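PDB 5XP0: probable csgAB operon transcriptional regulatory protein from Salmonella typhimurium, which acts as the master regulator of curli fimbriae expression, being required for transcription of the csgAB operon and promoting biofilm formation. Local coordinates for residues H18-S27 with L41-I50. Numbering follows the deposited sequence.
Sequences HTLLLITKPS and LAITGKLHNI
L20 N donates to T44 O at 2.9 Å, nearly straight (173°), the first backbone bond between the parallel strands 19-24 and 45-49. From there the backbone bonds alternate: L20 O and L22 O take the N-H groups of K46 and H48, while L22 and T24 donate to K46 O and H48 O, and T24 O receives I50 N at 2.9 Å.

I43 is worth following outward from CB, where the side chain branches. CG1, set anti to the backbone N (chi1 -174°), leads toward H18. Both CG1 and CD1 lie 3.3 Å from H18 O, and CD1 also touches H18 CB. The other branch, CG2, turns to L20 and lies 3.9 Å from L20 CG, the two side chains crossing nearly at a right angle. A water bridges H18 O to T44 N alongside.

At the far end, P26 CD packs 3.6 Å from N49 CG; the proline ring carbons lie against the amide, while N49 OD1 takes the N-H of Q51. I23 CG2 sits 3.6 Å from I50 CB.

This is the first beta-alpha-beta crossover of the atypical, CheY-like receiver domain that forms the regulatory part of CsgD. Helix 28-41 links the strands and covers the face bearing L20 and L47; strand 45-49 is outermost in the chain's sheet, and strand 61-66 flanks 19-24 on its other side.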
loop_
_atom_site.group_PDB
_atom_site.type_symbol
_atom_site.label_atom_id
_atom_site.label_comp_id
_atom_site.label_asym_id
_atom_site.label_seq_id
_atom_site.Cartn_x
_atom_site.Cartn_y
_atom_site.Cartn_z
ATOM N N HIS B 18 22.958 0.926 -3.735
ATOM C CA HIS B 18 21.721 0.378 -3.377
ATOM C C HIS B 18 20.620 1.336 -3.576
ATOM O O HIS B 18 20.711 2.433 -3.269
ATOM C CB HIS B 18 21.754 0.103 -1.922
ATOM C CG HIS B 18 22.904 -0.697 -1.446
ATOM N ND1 HIS B 18 24.019 -0.129 -0.902
ATOM C CD2 HIS B 18 23.080 -2.022 -1.360
ATOM C CE1 HIS B 18 24.844 -1.073 -0.513
ATOM N NE2 HIS B 18 24.295 -2.234 -0.775
ATOM N N THR B 19 19.583 0.874 -4.105
ATOM C CA THR B 19 18.396 1.699 -4.276
ATOM C C THR B 19 17.152 0.817 -4.258
ATOM O O THR B 19 17.156 -0.313 -4.754
ATOM C CB THR B 19 18.472 2.517 -5.563
ATOM O OG1 THR B 19 17.310 3.342 -5.666
ATOM C CG2 THR B 19 18.563 1.624 -6.765
ATOM N N LEU B 20 16.071 1.353 -3.714
ATOM C CA LEU B 20 14.878 0.547 -3.573
ATOM C C LEU B 20 13.972 0.723 -4.782
ATOM O O LEU B 20 13.736 1.838 -5.245
ATOM C CB LEU B 20 14.072 0.918 -2.336
ATOM C CG LEU B 20 14.597 0.671 -0.939
ATOM C CD1 LEU B 20 13.540 1.229 -0.002
ATOM C CD2 LEU B 20 14.806 -0.823 -0.701
ATOM N N LEU B 21 13.428 -0.388 -5.257
ATOM C CA LEU B 21 12.453 -0.357 -6.336
ATOM C C LEU B 21 11.245 -1.139 -5.856
ATOM O O LEU B 21 11.290 -2.369 -5.769
ATOM C CB LEU B 21 13.023 -0.943 -7.610
ATOM C CG LEU B 21 12.045 -0.976 -8.781
ATOM C CD1 LEU B 21 11.460 0.403 -9.061
ATOM C CD2 LEU B 21 12.779 -1.480 -10.004
ATOM N N LEU B 22 10.196 -0.425 -5.465
ATOM C CA LEU B 22 9.024 -1.069 -4.928
ATOM C C LEU B 22 8.053 -1.289 -6.080
ATOM O O LEU B 22 7.516 -0.338 -6.653
ATOM C CB LEU B 22 8.445 -0.220 -3.806
ATOM C CG LEU B 22 7.029 -0.616 -3.369
ATOM C CD1 LEU B 22 7.019 -1.987 -2.798
ATOM C CD2 LEU B 22 6.624 0.318 -2.303
ATOM N N ILE B 23 7.828 -2.537 -6.416
ATOM C CA ILE B 23 6.991 -2.885 -7.543
ATOM C C ILE B 23 5.690 -3.411 -6.981
ATOM O O ILE B 23 5.646 -4.513 -6.415
ATOM C CB ILE B 23 7.652 -3.912 -8.453
ATOM C CG1 ILE B 23 8.955 -3.356 -9.008
ATOM C CG2 ILE B 23 6.680 -4.299 -9.623
ATOM C CD1 ILE B 23 9.705 -4.340 -9.923
ATOM N N THR B 24 4.628 -2.639 -7.168
ATOM C CA THR B 24 3.355 -2.921 -6.532
ATOM C C THR B 24 2.261 -2.161 -7.272
ATOM O O THR B 24 2.483 -1.587 -8.346
ATOM C CB THR B 24 3.424 -2.516 -5.064
ATOM O OG1 THR B 24 2.181 -2.852 -4.412
ATOM C CG2 THR B 24 3.694 -1.051 -4.998
ATOM N N LYS B 25 1.078 -2.132 -6.681
ATOM C CA LYS B 25 0.011 -1.279 -7.200
ATOM C C LYS B 25 0.234 0.127 -6.671
ATOM O O LYS B 25 0.295 0.311 -5.444
ATOM C CB LYS B 25 -1.344 -1.764 -6.719
ATOM C CG LYS B 25 -2.502 -0.817 -7.090
ATOM C CD LYS B 25 -3.829 -1.336 -6.548
ATOM C CE LYS B 25 -4.391 -2.510 -7.288
ATOM N NZ LYS B 25 -5.878 -2.595 -7.026
ATOM N N PRO B 26 0.360 1.145 -7.528
ATOM C CA PRO B 26 0.626 2.472 -6.999
ATOM C C PRO B 26 -0.583 2.903 -6.183
ATOM O O PRO B 26 -1.731 2.669 -6.551
ATOM C CB PRO B 26 0.832 3.344 -8.252
ATOM C CG PRO B 26 1.100 2.404 -9.341
ATOM C CD PRO B 26 0.360 1.141 -9.002
ATOM N N SER B 27 -0.316 3.477 -5.042
ATOM C CA SER B 27 -1.351 3.818 -4.084
ATOM C C SER B 27 -0.711 4.725 -3.066
ATOM O O SER B 27 0.513 4.691 -2.863
ATOM C CB SER B 27 -1.913 2.579 -3.382
ATOM O OG SER B 27 -0.921 2.017 -2.530
ATOM N N LEU B 41 16.156 3.542 6.087
ATOM C CA LEU B 41 17.375 2.961 5.552
ATOM C C LEU B 41 18.352 3.995 5.018
ATOM O O LEU B 41 19.479 3.627 4.713
ATOM C CB LEU B 41 17.053 1.997 4.402
ATOM C CG LEU B 41 16.154 0.817 4.829
ATOM C CD1 LEU B 41 15.533 0.133 3.621
ATOM C CD2 LEU B 41 16.941 -0.179 5.658
ATOM N N ALA B 42 17.950 5.257 4.911
ATOM C CA ALA B 42 18.777 6.312 4.328
ATOM C C ALA B 42 19.175 5.949 2.897
ATOM O O ALA B 42 20.333 6.064 2.498
ATOM C CB ALA B 42 20.024 6.588 5.190
ATOM N N ILE B 43 18.191 5.550 2.100
ATOM C CA ILE B 43 18.450 5.109 0.741
ATOM C C ILE B 43 17.436 5.756 -0.199
ATOM O O ILE B 43 16.363 6.187 0.211
ATOM C CB ILE B 43 18.370 3.569 0.680
ATOM C CG1 ILE B 43 18.774 3.044 -0.680
ATOM C CG2 ILE B 43 16.967 3.122 0.988
ATOM C CD1 ILE B 43 18.829 1.505 -0.740
ATOM N N THR B 44 17.810 5.846 -1.464
ATOM C CA THR B 44 16.889 6.347 -2.465
ATOM C C THR B 44 15.966 5.213 -2.904
ATOM O O THR B 44 16.238 4.024 -2.681
ATOM C CB THR B 44 17.668 6.961 -3.634
ATOM O OG1 THR B 44 16.789 7.771 -4.423
ATOM C CG2 THR B 44 18.261 5.904 -4.502
ATOM N N GLY B 45 14.857 5.578 -3.523
ATOM C CA GLY B 45 13.908 4.557 -3.923
ATOM C C GLY B 45 12.852 5.118 -4.841
ATOM O O GLY B 45 12.671 6.335 -4.946
ATOM N N LYS B 46 12.153 4.204 -5.504
ATOM C CA LYS B 46 11.067 4.575 -6.409
ATOM C C LYS B 46 10.017 3.500 -6.374
ATOM O O LYS B 46 10.303 2.338 -6.066
ATOM C CB LYS B 46 11.549 4.736 -7.866
ATOM C CG LYS B 46 12.717 5.671 -8.116
ATOM C CD LYS B 46 12.288 7.138 -8.017
ATOM C CE LYS B 46 13.459 8.077 -7.750
ATOM N NZ LYS B 46 12.981 9.475 -7.572
ATOM N N LEU B 47 8.818 3.894 -6.776
ATOM C CA LEU B 47 7.666 3.022 -6.911
ATOM C C LEU B 47 7.467 2.713 -8.382
ATOM O O LEU B 47 7.553 3.611 -9.211
ATOM C CB LEU B 47 6.453 3.756 -6.359
ATOM C CG LEU B 47 5.185 3.061 -5.909
ATOM C CD1 LEU B 47 4.305 4.107 -5.203
ATOM C CD2 LEU B 47 4.456 2.486 -7.101
ATOM N N HIS B 48 7.181 1.469 -8.717
ATOM C CA HIS B 48 6.869 1.131 -10.109
ATOM C C HIS B 48 5.619 0.268 -10.174
ATOM O O HIS B 48 5.521 -0.735 -9.470
ATOM C CB HIS B 48 8.031 0.412 -10.787
ATOM C CG HIS B 48 7.731 -0.024 -12.186
ATOM N ND1 HIS B 48 7.938 0.790 -13.276
ATOM C CD2 HIS B 48 7.195 -1.172 -12.668
ATOM C CE1 HIS B 48 7.597 0.144 -14.376
ATOM N NE2 HIS B 48 7.139 -1.047 -14.034
ATOM N N ASN B 49 4.696 0.617 -11.074
ATOM C CA ASN B 49 3.458 -0.129 -11.249
ATOM C C ASN B 49 3.755 -1.536 -11.761
ATOM O O ASN B 49 4.234 -1.703 -12.893
ATOM C CB ASN B 49 2.567 0.580 -12.266
ATOM C CG ASN B 49 1.164 0.025 -12.275
ATOM O OD1 ASN B 49 0.932 -1.151 -11.957
ATOM N ND2 ASN B 49 0.215 0.880 -12.589
ATOM N N ILE B 50 3.417 -2.538 -10.948
ATOM C CA ILE B 50 3.632 -3.952 -11.262
ATOM C C ILE B 50 2.971 -4.361 -12.560
ATOM O O ILE B 50 3.394 -5.344 -13.199
ATOM C CB ILE B 50 3.110 -4.808 -10.097
ATOM C CG1 ILE B 50 3.524 -6.262 -10.293
ATOM C CG2 ILE B 50 1.562 -4.682 -9.948
ATOM C CD1 ILE B 50 3.372 -7.108 -9.024
HETATM O O HOH W 1 20.557 4.938 -2.434
#